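Local coordinates for iminosuccinate reductase (Paracoccus denitrificans, PDB 6RQA), which catalyses the NADH-dependent reduction of iminosuccinate to L-aspartate, regenerating the amino group donor for the first step of the beta-hydroxyaspartate cycle of glyoxylate assimilation, at residues A45-M50 with G316-A321; I177-H182 with V203-L208; A256-F261 with V307-G312. All coordinates share one frame; numbering follows the deposited sequence.

Contact 1 (A45-M50 with G316-A321)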
loop_
_atom_site.group_PDB
_atom_site.type_symbol
_atom_site.label_atom_id
_atom_site.label_comp_id
_atom_site.label_asym_id
_atom_site.label_seq_id
_atom_site.Cartn_x
_atom_site.Cartn_y
_atom_site.Cartn_z
ATOM N N ALA A 45 -3.351 23.962 2.723
ATOM C CA ALA A 45 -3.496 23.550 4.113
ATOM C C ALA A 45 -2.657 22.319 4.429
ATOM O O ALA A 45 -2.155 22.187 5.550
ATOM C CB ALA A 45 -4.967 23.283 4.430
ATOM N N VAL A 46 -2.488 21.416 3.461
ATOM C CA VAL A 46 -1.729 20.194 3.716
ATOM C C VAL A 46 -0.242 20.501 3.850
ATOM O O VAL A 46 0.464 19.870 4.647
ATOM C CB VAL A 46 -2.012 19.149 2.620
ATOM C CG1 VAL A 46 -0.718 18.627 2.003
ATOM C CG2 VAL A 46 -2.815 17.999 3.199
ATOM N N PHE A 47 0.258 21.475 3.085
ATOM C CA PHE A 47 1.648 21.891 3.243
ATOM C C PHE A 47 1.892 22.467 4.631
ATOM O O PHE A 47 2.941 22.222 5.239
ATOM C CB PHE A 47 2.020 22.911 2.166
ATOM C CG PHE A 47 2.517 22.292 0.890
ATOM C CD1 PHE A 47 3.808 21.803 0.805
ATOM C CD2 PHE A 47 1.701 22.210 -0.227
ATOM C CE1 PHE A 47 4.276 21.236 -0.363
ATOM C CE2 PHE A 47 2.165 21.643 -1.402
ATOM C CZ PHE A 47 3.452 21.156 -1.469
ATOM N N ALA A 48 0.931 23.231 5.154
ATOM C CA ALA A 48 1.079 23.790 6.492
ATOM C C ALA A 48 1.022 22.701 7.558
ATOM O O ALA A 48 1.775 22.744 8.538
ATOM C CB ALA A 48 0.002 24.846 6.741
ATOM N N SER A 49 0.139 21.715 7.383
ATOM C CA SER A 49 0.035 20.633 8.359
ATOM C C SER A 49 1.311 19.804 8.406
ATOM O O SER A 49 1.723 19.350 9.480
ATOM C CB SER A 49 -1.169 19.749 8.037
ATOM O OG SER A 49 -2.375 20.490 8.081
ATOM N N MET A 50 1.950 19.593 7.251
ATOM C CA MET A 50 3.211 18.860 7.229
ATOM C C MET A 50 4.318 19.645 7.921
ATOM O O MET A 50 5.156 19.061 8.618
ATOM C CB MET A 50 3.609 18.537 5.790
ATOM C CG MET A 50 2.673 17.579 5.081
ATOM S SD MET A 50 3.112 17.369 3.345
ATOM C CE MET A 50 4.762 16.690 3.497
ATOM N N GLY A 316 1.480 11.564 -0.841
ATOM C CA GLY A 316 0.152 10.983 -0.740
ATOM C C GLY A 316 -0.857 11.872 -0.040
ATOM O O GLY A 316 -2.056 11.791 -0.322
ATOM N N LEU A 317 -0.398 12.725 0.881
ATOM C CA LEU A 317 -1.322 13.616 1.577
ATOM C C LEU A 317 -2.013 14.570 0.612
ATOM O O LEU A 317 -3.173 14.942 0.831
ATOM C CB LEU A 317 -0.588 14.403 2.663
ATOM C CG LEU A 317 -0.126 13.636 3.906
ATOM C CD1 LEU A 317 0.666 14.552 4.823
ATOM C CD2 LEU A 317 -1.303 13.025 4.648
ATOM N N GLN A 318 -1.322 14.980 -0.456
ATOM C CA GLN A 318 -1.956 15.819 -1.468
ATOM C C GLN A 318 -3.140 15.107 -2.108
ATOM O O GLN A 318 -4.207 15.704 -2.294
ATOM C CB GLN A 318 -0.930 16.224 -2.527
ATOM C CG GLN A 318 0.162 17.141 -2.007
ATOM C CD GLN A 318 1.349 17.223 -2.947
ATOM O OE1 GLN A 318 1.549 16.350 -3.790
ATOM N NE2 GLN A 318 2.146 18.275 -2.803
ATOM N N ASP A 319 -2.972 13.824 -2.442
ATOM C CA ASP A 319 -4.086 13.044 -2.969
ATOM C C ASP A 319 -5.186 12.880 -1.928
ATOM O O ASP A 319 -6.375 12.985 -2.248
ATOM C CB ASP A 319 -3.590 11.676 -3.438
ATOM C CG ASP A 319 -2.481 11.777 -4.465
ATOM O OD1 ASP A 319 -2.699 12.413 -5.518
ATOM O OD2 ASP A 319 -1.389 11.225 -4.214
ATOM N N LEU A 320 -4.808 12.624 -0.673
ATOM C CA LEU A 320 -5.805 12.442 0.376
ATOM C C LEU A 320 -6.605 13.716 0.608
ATOM O O LEU A 320 -7.832 13.669 0.757
ATOM C CB LEU A 320 -5.129 11.992 1.672
ATOM C CG LEU A 320 -4.422 10.635 1.659
ATOM C CD1 LEU A 320 -3.829 10.330 3.025
ATOM C CD2 LEU A 320 -5.379 9.534 1.230
ATOM N N ALA A 321 -5.929 14.867 0.636
ATOM C CA ALA A 321 -6.618 16.123 0.910
ATOM C C ALA A 321 -7.598 16.474 -0.200
ATOM O O ALA A 321 -8.718 16.923 0.072
ATOM C CB ALA A 321 -5.604 17.249 1.099
#

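Contact 2 (I177-H182 with V203-L208). With NAD (nicotinamide-adenine-dinucleotide), chain C.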
loop_
_atom_site.group_PDB
_atom_site.type_symbol
_atom_site.label_atom_id
_atom_site.label_comp_id
_atom_site.label_asym_id
_atom_site.label_seq_id
_atom_site.Cartn_x
_atom_site.Cartn_y
_atom_site.Cartn_z
ATOM N N ILE A 177 4.990 32.325 -22.106
ATOM C CA ILE A 177 5.942 31.811 -23.085
ATOM C C ILE A 177 6.183 30.340 -22.779
ATOM O O ILE A 177 6.237 29.940 -21.609
ATOM C CB ILE A 177 7.262 32.607 -23.079
ATOM C CG1 ILE A 177 7.860 32.656 -21.671
ATOM C CG2 ILE A 177 7.040 34.013 -23.621
ATOM C CD1 ILE A 177 9.165 33.422 -21.588
ATOM N N GLY A 178 6.315 29.532 -23.829
ATOM C CA GLY A 178 6.413 28.099 -23.660
ATOM C C GLY A 178 7.503 27.501 -24.526
ATOM O O GLY A 178 7.897 28.058 -25.553
ATOM N N TRP A 179 7.984 26.343 -24.082
ATOM C CA TRP A 179 8.964 25.560 -24.821
ATOM C C TRP A 179 8.693 24.087 -24.557
ATOM O O TRP A 179 8.309 23.709 -23.445
ATOM C CB TRP A 179 10.398 25.920 -24.417
ATOM C CG TRP A 179 11.446 25.109 -25.127
ATOM C CD1 TRP A 179 12.058 25.415 -26.310
ATOM C CD2 TRP A 179 12.005 23.861 -24.699
ATOM N NE1 TRP A 179 12.960 24.435 -26.642
ATOM C CE2 TRP A 179 12.947 23.470 -25.670
ATOM C CE3 TRP A 179 11.799 23.036 -23.588
ATOM C CZ2 TRP A 179 13.682 22.290 -25.565
ATOM C CZ3 TRP A 179 12.530 21.865 -23.486
ATOM C CH2 TRP A 179 13.459 21.504 -24.469
ATOM N N ASN A 180 8.889 23.259 -25.582
ATOM C CA ASN A 180 8.630 21.834 -25.480
ATOM C C ASN A 180 9.688 21.076 -26.273
ATOM O O ASN A 180 10.082 21.522 -27.361
ATOM C CB ASN A 180 7.232 21.482 -26.008
ATOM C CG ASN A 180 6.749 20.128 -25.530
ATOM O OD1 ASN A 180 6.883 19.785 -24.355
ATOM N ND2 ASN A 180 6.183 19.348 -26.442
ATOM N N PRO A 181 10.180 19.949 -25.748
ATOM C CA PRO A 181 11.120 19.134 -26.538
ATOM C C PRO A 181 10.551 18.699 -27.876
ATOM O O PRO A 181 11.291 18.610 -28.864
ATOM C CB PRO A 181 11.401 17.940 -25.615
ATOM C CG PRO A 181 11.169 18.475 -24.241
ATOM C CD PRO A 181 10.033 19.447 -24.371
ATOM N N HIS A 182 9.252 18.423 -27.934
ATOM C CA HIS A 182 8.567 18.161 -29.194
ATOM C C HIS A 182 7.697 19.365 -29.525
ATOM O O HIS A 182 6.642 19.550 -28.898
ATOM C CB HIS A 182 7.723 16.891 -29.099
ATOM C CG HIS A 182 8.432 15.748 -28.441
ATOM N ND1 HIS A 182 8.396 15.535 -27.080
ATOM C CD2 HIS A 182 9.207 14.763 -28.955
ATOM C CE1 HIS A 182 9.111 14.465 -26.784
ATOM N NE2 HIS A 182 9.615 13.978 -27.904
ATOM N N VAL A 203 8.897 29.877 -27.519
ATOM C CA VAL A 203 10.279 30.417 -27.501
ATOM C C VAL A 203 11.273 29.292 -27.278
ATOM O O VAL A 203 10.876 28.175 -27.185
ATOM C CB VAL A 203 10.487 31.460 -26.402
ATOM C CG1 VAL A 203 9.696 32.719 -26.641
ATOM C CG2 VAL A 203 10.213 30.882 -25.037
ATOM N N GLU A 204 12.546 29.619 -27.385
ATOM C CA GLU A 204 13.608 28.652 -27.050
ATOM C C GLU A 204 14.011 28.925 -25.601
ATOM O O GLU A 204 13.716 29.985 -25.081
ATOM C CB GLU A 204 14.756 28.649 -28.059
ATOM C CG GLU A 204 14.345 28.382 -29.493
ATOM C CD GLU A 204 13.728 27.057 -29.915
ATOM O OE1 GLU A 204 13.074 27.031 -30.972
ATOM O OE2 GLU A 204 13.903 26.056 -29.220
ATOM N N LEU A 205 14.698 27.985 -24.996
ATOM C CA LEU A 205 15.023 28.017 -23.573
ATOM C C LEU A 205 15.920 29.187 -23.186
ATOM O O LEU A 205 15.936 29.571 -22.011
ATOM C CB LEU A 205 15.683 26.702 -23.154
ATOM C CG LEU A 205 14.738 25.505 -23.048
ATOM C CD1 LEU A 205 15.473 24.276 -22.536
ATOM C CD2 LEU A 205 13.559 25.840 -22.150
ATOM N N ASP A 206 16.666 29.762 -24.132
ATOM C CA ASP A 206 17.509 30.904 -23.793
ATOM C C ASP A 206 16.669 32.131 -23.457
ATOM O O ASP A 206 16.975 32.856 -22.503
ATOM C CB ASP A 206 18.480 31.206 -24.936
ATOM C CG ASP A 206 17.781 31.391 -26.267
ATOM O OD1 ASP A 206 16.869 30.598 -26.574
ATOM O OD2 ASP A 206 18.140 32.332 -27.004
ATOM N N ARG A 207 15.603 32.378 -24.223
ATOM C CA ARG A 207 14.717 33.497 -23.922
ATOM C C ARG A 207 13.804 33.205 -22.739
ATOM O O ARG A 207 13.461 34.123 -21.989
ATOM C CB ARG A 207 13.870 33.855 -25.144
ATOM C CG ARG A 207 14.570 34.696 -26.196
ATOM C CD ARG A 207 13.581 35.135 -27.268
ATOM N NE ARG A 207 12.442 35.849 -26.693
ATOM C CZ ARG A 207 11.309 36.102 -27.341
ATOM N NH1 ARG A 207 11.153 35.693 -28.593
ATOM N NH2 ARG A 207 10.327 36.757 -26.735
ATOM N N LEU A 208 13.396 31.945 -22.563
ATOM C CA LEU A 208 12.488 31.609 -21.472
ATOM C C LEU A 208 13.147 31.854 -20.119
ATOM O O LEU A 208 12.548 32.459 -19.225
ATOM C CB LEU A 208 12.028 30.155 -21.605
ATOM C CG LEU A 208 10.859 29.679 -20.736
ATOM C CD1 LEU A 208 10.052 28.620 -21.469
ATOM C CD2 LEU A 208 11.346 29.132 -19.401
HETATM P PA NAD C . 3.178 13.526 -20.796
HETATM O O1A NAD C . 3.994 12.378 -21.324
HETATM O O2A NAD C . 1.791 13.977 -21.119
HETATM O O5B NAD C . 4.113 14.815 -21.485
HETATM C C5B NAD C . 5.437 14.478 -21.332
HETATM C C4B NAD C . 6.284 15.614 -21.844
HETATM O O4B NAD C . 7.634 15.334 -21.527
HETATM C C3B NAD C . 6.149 15.566 -23.363
HETATM O O3B NAD C . 5.082 16.409 -23.653
HETATM C C2B NAD C . 7.498 16.138 -23.815
HETATM O O2B NAD C . 7.486 17.525 -23.873
HETATM C C1B NAD C . 8.454 15.724 -22.626
HETATM N N9A NAD C . 9.257 14.546 -22.971
HETATM C C8A NAD C . 8.856 13.245 -23.328
HETATM N N7A NAD C . 9.886 12.435 -23.571
HETATM C C5A NAD C . 11.022 13.238 -23.362
HETATM C C6A NAD C . 12.414 12.977 -23.456
HETATM N N6A NAD C . 12.843 11.733 -23.811
HETATM N N1A NAD C . 13.326 13.968 -23.192
HETATM C C2A NAD C . 12.815 15.191 -22.844
HETATM N N3A NAD C . 11.530 15.585 -22.711
HETATM C C4A NAD C . 10.648 14.563 -22.986
HETATM O O3 NAD C . 3.578 13.378 -19.242
HETATM P PN NAD C . 2.608 14.112 -18.224
HETATM O O1N NAD C . 2.159 15.529 -18.480
HETATM O O2N NAD C . 1.851 12.944 -17.703
HETATM O O5D NAD C . 3.577 14.397 -16.756
HETATM C C5D NAD C . 4.847 14.657 -17.175
HETATM C C4D NAD C . 5.774 14.510 -15.994
HETATM O O4D NAD C . 5.074 14.952 -14.811
HETATM C C3D NAD C . 6.049 12.987 -15.818
HETATM O O3D NAD C . 7.421 12.863 -15.705
HETATM C C2D NAD C . 5.335 12.657 -14.493
HETATM O O2D NAD C . 6.040 11.791 -13.669
HETATM C C1D NAD C . 5.419 14.044 -13.813
HETATM N N1N NAD C . 4.360 14.139 -12.731
HETATM C C2N NAD C . 4.746 14.742 -11.570
HETATM C C3N NAD C . 3.830 14.867 -10.527
HETATM C C7N NAD C . 4.335 15.541 -9.295
HETATM O O7N NAD C . 3.627 15.702 -8.307
HETATM N N7N NAD C . 5.638 15.974 -9.322
HETATM C C4N NAD C . 2.534 14.374 -10.683
HETATM C C5N NAD C . 2.169 13.763 -11.877
HETATM C C6N NAD C . 3.098 13.644 -12.917
#

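Contact 3 (A256-F261 with V307-G312). With NAD (nicotinamide-adenine-dinucleotide), chain C.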
loop_
_atom_site.group_PDB
_atom_site.type_symbol
_atom_site.label_atom_id
_atom_site.label_comp_id
_atom_site.label_asym_id
_atom_site.label_seq_id
_atom_site.Cartn_x
_atom_site.Cartn_y
_atom_site.Cartn_z
ATOM N N ALA A 256 22.157 24.353 -7.727
ATOM C CA ALA A 256 23.077 24.609 -6.623
ATOM C C ALA A 256 23.021 26.057 -6.150
ATOM O O ALA A 256 23.262 26.326 -4.968
ATOM C CB ALA A 256 24.503 24.239 -7.031
ATOM N N ARG A 257 22.709 27.000 -7.040
ATOM C CA ARG A 257 22.721 28.415 -6.693
ATOM C C ARG A 257 21.340 28.948 -6.323
ATOM O O ARG A 257 21.180 30.161 -6.158
ATOM C CB ARG A 257 23.316 29.238 -7.841
ATOM C CG ARG A 257 22.355 29.571 -8.975
ATOM C CD ARG A 257 22.990 30.577 -9.925
ATOM N NE ARG A 257 22.022 31.520 -10.480
ATOM C CZ ARG A 257 21.485 31.419 -11.691
ATOM N NH1 ARG A 257 21.819 30.412 -12.487
ATOM N NH2 ARG A 257 20.616 32.328 -12.112
ATOM N N ALA A 258 20.351 28.075 -6.169
ATOM C CA ALA A 258 18.989 28.485 -5.866
ATOM C C ALA A 258 18.611 28.091 -4.445
ATOM O O ALA A 258 19.083 27.081 -3.914
ATOM C CB ALA A 258 17.999 27.863 -6.852
ATOM N N ARG A 259 17.752 28.903 -3.832
ATOM C CA ARG A 259 17.167 28.568 -2.537
ATOM C C ARG A 259 16.088 27.518 -2.767
ATOM O O ARG A 259 15.048 27.806 -3.370
ATOM C CB ARG A 259 16.605 29.815 -1.861
ATOM C CG ARG A 259 16.162 29.594 -0.425
ATOM C CD ARG A 259 15.869 30.912 0.273
ATOM N NE ARG A 259 17.057 31.758 0.368
ATOM C CZ ARG A 259 17.080 32.949 0.957
ATOM N NH1 ARG A 259 15.979 33.442 1.507
ATOM N NH2 ARG A 259 18.206 33.650 0.997
ATOM N N ILE A 260 16.333 26.302 -2.293
ATOM C CA ILE A 260 15.539 25.137 -2.665
ATOM C C ILE A 260 14.448 24.892 -1.636
ATOM O O ILE A 260 14.685 24.947 -0.422
ATOM C CB ILE A 260 16.442 23.898 -2.818
ATOM C CG1 ILE A 260 17.501 24.146 -3.894
ATOM C CG2 ILE A 260 15.615 22.672 -3.154
ATOM C CD1 ILE A 260 18.508 23.030 -4.022
ATOM N N PHE A 261 13.239 24.618 -2.126
ATOM C CA PHE A 261 12.119 24.190 -1.303
ATOM C C PHE A 261 11.523 22.928 -1.911
ATOM O O PHE A 261 11.673 22.662 -3.106
ATOM C CB PHE A 261 11.049 25.286 -1.187
ATOM C CG PHE A 261 11.563 26.578 -0.621
ATOM C CD1 PHE A 261 12.113 27.544 -1.448
ATOM C CD2 PHE A 261 11.498 26.829 0.741
ATOM C CE1 PHE A 261 12.589 28.735 -0.928
ATOM C CE2 PHE A 261 11.972 28.017 1.266
ATOM C CZ PHE A 261 12.517 28.971 0.431
ATOM N N VAL A 307 17.065 33.228 -7.420
ATOM C CA VAL A 307 16.430 32.057 -8.017
ATOM C C VAL A 307 15.922 31.163 -6.897
ATOM O O VAL A 307 16.695 30.758 -6.022
ATOM C CB VAL A 307 17.390 31.279 -8.934
ATOM C CG1 VAL A 307 16.707 30.032 -9.473
ATOM C CG2 VAL A 307 17.870 32.161 -10.079
ATOM N N THR A 308 14.627 30.863 -6.919
ATOM C CA THR A 308 14.019 29.904 -6.011
ATOM C C THR A 308 13.499 28.717 -6.809
ATOM O O THR A 308 13.042 28.865 -7.947
ATOM C CB THR A 308 12.870 30.531 -5.209
ATOM O OG1 THR A 308 11.873 31.034 -6.108
ATOM C CG2 THR A 308 13.384 31.667 -4.336
ATOM N N ILE A 309 13.579 27.532 -6.210
ATOM C CA ILE A 309 13.140 26.296 -6.846
ATOM C C ILE A 309 12.255 25.535 -5.870
ATOM O O ILE A 309 12.603 25.388 -4.694
ATOM C CB ILE A 309 14.328 25.421 -7.290
ATOM C CG1 ILE A 309 15.143 26.123 -8.374
ATOM C CG2 ILE A 309 13.842 24.072 -7.793
ATOM C CD1 ILE A 309 16.322 25.311 -8.861
ATOM N N PHE A 310 11.112 25.061 -6.355
ATOM C CA PHE A 310 10.255 24.146 -5.611
ATOM C C PHE A 310 10.326 22.778 -6.273
ATOM O O PHE A 310 9.903 22.618 -7.423
ATOM C CB PHE A 310 8.811 24.641 -5.561
ATOM C CG PHE A 310 7.841 23.603 -5.075
ATOM C CD1 PHE A 310 7.918 23.120 -3.778
ATOM C CD2 PHE A 310 6.860 23.106 -5.914
ATOM C CE1 PHE A 310 7.032 22.160 -3.327
ATOM C CE2 PHE A 310 5.969 22.148 -5.469
ATOM C CZ PHE A 310 6.054 21.674 -4.173
ATOM N N ASP A 311 10.859 21.796 -5.544
ATOM C CA ASP A 311 11.041 20.443 -6.071
ATOM C C ASP A 311 9.792 19.626 -5.750
ATOM O O ASP A 311 9.717 18.900 -4.758
ATOM C CB ASP A 311 12.300 19.810 -5.491
ATOM C CG ASP A 311 12.691 18.531 -6.202
ATOM O OD1 ASP A 311 12.054 18.191 -7.220
ATOM O OD2 ASP A 311 13.640 17.864 -5.740
ATOM N N GLY A 312 8.793 19.755 -6.619
ATOM C CA GLY A 312 7.552 19.025 -6.451
ATOM C C GLY A 312 7.658 17.570 -6.858
ATOM O O GLY A 312 7.706 17.254 -8.051
HETATM P PA NAD C . 3.178 13.526 -20.796
HETATM O O1A NAD C . 3.994 12.378 -21.324
HETATM O O2A NAD C . 1.791 13.977 -21.119
HETATM O O5B NAD C . 4.113 14.815 -21.485
HETATM C C5B NAD C . 5.437 14.478 -21.332
HETATM C C4B NAD C . 6.284 15.614 -21.844
HETATM O O4B NAD C . 7.634 15.334 -21.527
HETATM C C3B NAD C . 6.149 15.566 -23.363
HETATM O O3B NAD C . 5.082 16.409 -23.653
HETATM C C2B NAD C . 7.498 16.138 -23.815
HETATM O O2B NAD C . 7.486 17.525 -23.873
HETATM C C1B NAD C . 8.454 15.724 -22.626
HETATM N N9A NAD C . 9.257 14.546 -22.971
HETATM C C8A NAD C . 8.856 13.245 -23.328
HETATM N N7A NAD C . 9.886 12.435 -23.571
HETATM C C5A NAD C . 11.022 13.238 -23.362
HETATM C C6A NAD C . 12.414 12.977 -23.456
HETATM N N6A NAD C . 12.843 11.733 -23.811
HETATM N N1A NAD C . 13.326 13.968 -23.192
HETATM C C2A NAD C . 12.815 15.191 -22.844
HETATM N N3A NAD C . 11.530 15.585 -22.711
HETATM C C4A NAD C . 10.648 14.563 -22.986
HETATM O O3 NAD C . 3.578 13.378 -19.242
HETATM P PN NAD C . 2.608 14.112 -18.224
HETATM O O1N NAD C . 2.159 15.529 -18.480
HETATM O O2N NAD C . 1.851 12.944 -17.703
HETATM O O5D NAD C . 3.577 14.397 -16.756
HETATM C C5D NAD C . 4.847 14.657 -17.175
HETATM C C4D NAD C . 5.774 14.510 -15.994
HETATM O O4D NAD C . 5.074 14.952 -14.811
HETATM C C3D NAD C . 6.049 12.987 -15.818
HETATM O O3D NAD C . 7.421 12.863 -15.705
HETATM C C2D NAD C . 5.335 12.657 -14.493
HETATM O O2D NAD C . 6.040 11.791 -13.669
HETATM C C1D NAD C . 5.419 14.044 -13.813
HETATM N N1N NAD C . 4.360 14.139 -12.731
HETATM C C2N NAD C . 4.746 14.742 -11.570
HETATM C C3N NAD C . 3.830 14.867 -10.527
HETATM C C7N NAD C . 4.335 15.541 -9.295
HETATM O O7N NAD C . 3.627 15.702 -8.307
HETATM N N7N NAD C . 5.638 15.974 -9.322
HETATM C C4N NAD C . 2.534 14.374 -10.683
HETATM C C5N NAD C . 2.169 13.763 -11.877
HETATM C C6N NAD C . 3.098 13.644 -12.917
HETATM O O HOH W 1 20.036 32.293 -5.948
#

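Contact 1 (A45-M50 with G316-A321)
Val46 gives up more surface than any other residue here, lying against Leu317 and Ala321, which stand one turn apart on the partner helix. Its CG2 does the touching: Val46 CG2 sits 3.6 Å from Ala321 CB. The distance from Val46 CG2 to the carbonyl oxygen Leu317 O is 3.9 Å, so one methyl meets both a side chain and the backbone of the turn. The other branch, CG1, leans more loosely towards the aliphatic part of Gln318. Leu317, second in buried area, turns its CD1 to Met50, whose CG lies 3.6 Å from that methyl; the Met50 and Leu317 side chains run alongside each other, pointing opposite ways. Met50 is bent at its last torsion (chi3 61°), and its sulfur SD stays within 4.0 Å of Leu317 CD1. Gln318, the third main contributor, starts off to the flank of the contact, but its chain is extended beyond CG and carries the amide to Phe47. There Gln318 NE2 comes 3.4 Å from Phe47 CZ, approaching the ring obliquely, with the amide and ring planes 61° apart. The amide's other end is tied down, OE1 accepting from the backbone N of Val315. The short helical segments run at 133° to one another, their axes 10.0 Å apart, and apolar contacts dominate between them. Ala135 of helix 125-143 touches both Phe47 and Gln318, and the NAD-binding Arg131 lies beside Gln318. The contact thus joins helices 36-51 and 316-333 beside helix 125-143 and strand 55-64 of the mixed sheet, where Ala55 meets Leu317 and Asn57 meets Met50.

Contact 2 (I177-H182 with V203-L208)
This is the edge of the Rossmann-type dinucleotide-binding sheet, where strand 175-179 meets the chain leaving the outermost strand 200-202 and entering helix 205-211. Val203 N donates to Gly178 O at 2.9 Å, an almost straight bond (N-H...O 167°) that extends the parallel pairing. Trp179 carries most of the side-chain contact. With CG anti to the backbone N (chi1 178°), its indole lies across Leu205, whose CG makes a CH-pi contact over the five-membered ring, 3.8 Å from the centroid. The opposite face meets Pro181 N near the rim. Val203 O and Glu204 OE2 both lie at the indole edge; NE1 gives OE2 only a weak, bent bond. Two residues back along the strand, Ile177 CB touches Val203 CG2 at 3.9 Å, while Ile177 CD1 reaches Leu208 CA at 3.8 Å.

Just past the strand, Asn180, Pro181 and His182 turn to the adenosine half of NAD, as expected after the second strand of this fold. Asn180 OD1 accepts from Ala156 N. Pro181 CG lies 3.3 Å from adenine N3A, and the His182 ring presents its edge to the ribose, ND1 standing 3.4 Å from NAD C2B.

Contact 3 (A256-F261 with V307-G312)
Ala258 packs on Val307 beside the parallel pair of strands 259-262 and 307-311: the methyl Ala258 CB lies 3.6 Å from Val307 CG1 and also 3.7 Å from Ile309 CD1, so one small side chain is wedged against two branched ones. Val307 divides its branches between partners. With CG1 anti to the backbone N (chi1 177°), CG1 faces the alanine, whereas CG2 meets the guanidinium of Arg257 obliquely, 3.4 Å from NH2. The arginine's polar end is held elsewhere, NH1 by Asn228 and NH2 by the carbonyl of Val231.

Further along, residues pair in register, Arg259 with Thr308, Ile260 with Ile309 and Phe261 with Phe310. Ile260 and Ile309 project from one face of the sheet; Arg259, Thr308 and both phenylalanines start from the other. Phe310 CG stands anti to its backbone N (chi1 167°), and Phe310 CD1 lies 3.8 Å from Phe261 O, which approaches the ring obliquely. Phe261 in turn presents its ring edge to Ile309 O.

Four backbone bonds zip the pair. Phe261 makes two of them: its N donates to Ile309 O at 2.8 Å and its O accepts from Asp311 N at 2.7 Å (N-H...O 168°). Asp311 then centres an inverse gamma turn, beyond which Gly312 O accepts from the nicotinamide amide N7N of NAD at 2.7 Å. The carboxylate of Asp311 is gripped by Ser268 and by the backbone N of Glu273 and Cys274.

Within the parallel sheet, strand 307-311 lies between strands 235-239 and 259-262, and the latter is followed by 288-290. Helix 125-143 covers the phenylalanine face, Leu143 touching Phe261 and Ser139 touching Phe310, while helix 291-295 adds Val294 and Leu291.

In the fold
Contacts 2 and 3 belong to the same eight-stranded parallel sheet and touch the two ends of one NAD, contact 2 at its adenosine half and contact 3 at its nicotinamide. Their centres are about 20 Å apart. The centres of contacts 1 and 3 are also about 20 Å apart, yet the two join directly, Phe47 CZ packing 3.8 Å from Phe310 CZ; strand 307-311 leads through the nicotinamide site into helix 316-333. On that helix Asp319 forms salt bridges with Arg131, an NAD-binding residue, and Lys88, the probable proton donor/acceptor, linking contact 1 to the catalytic end. Contacts 1 and 2, their centres about 32 Å apart, lie on opposite sides of the chain's centre.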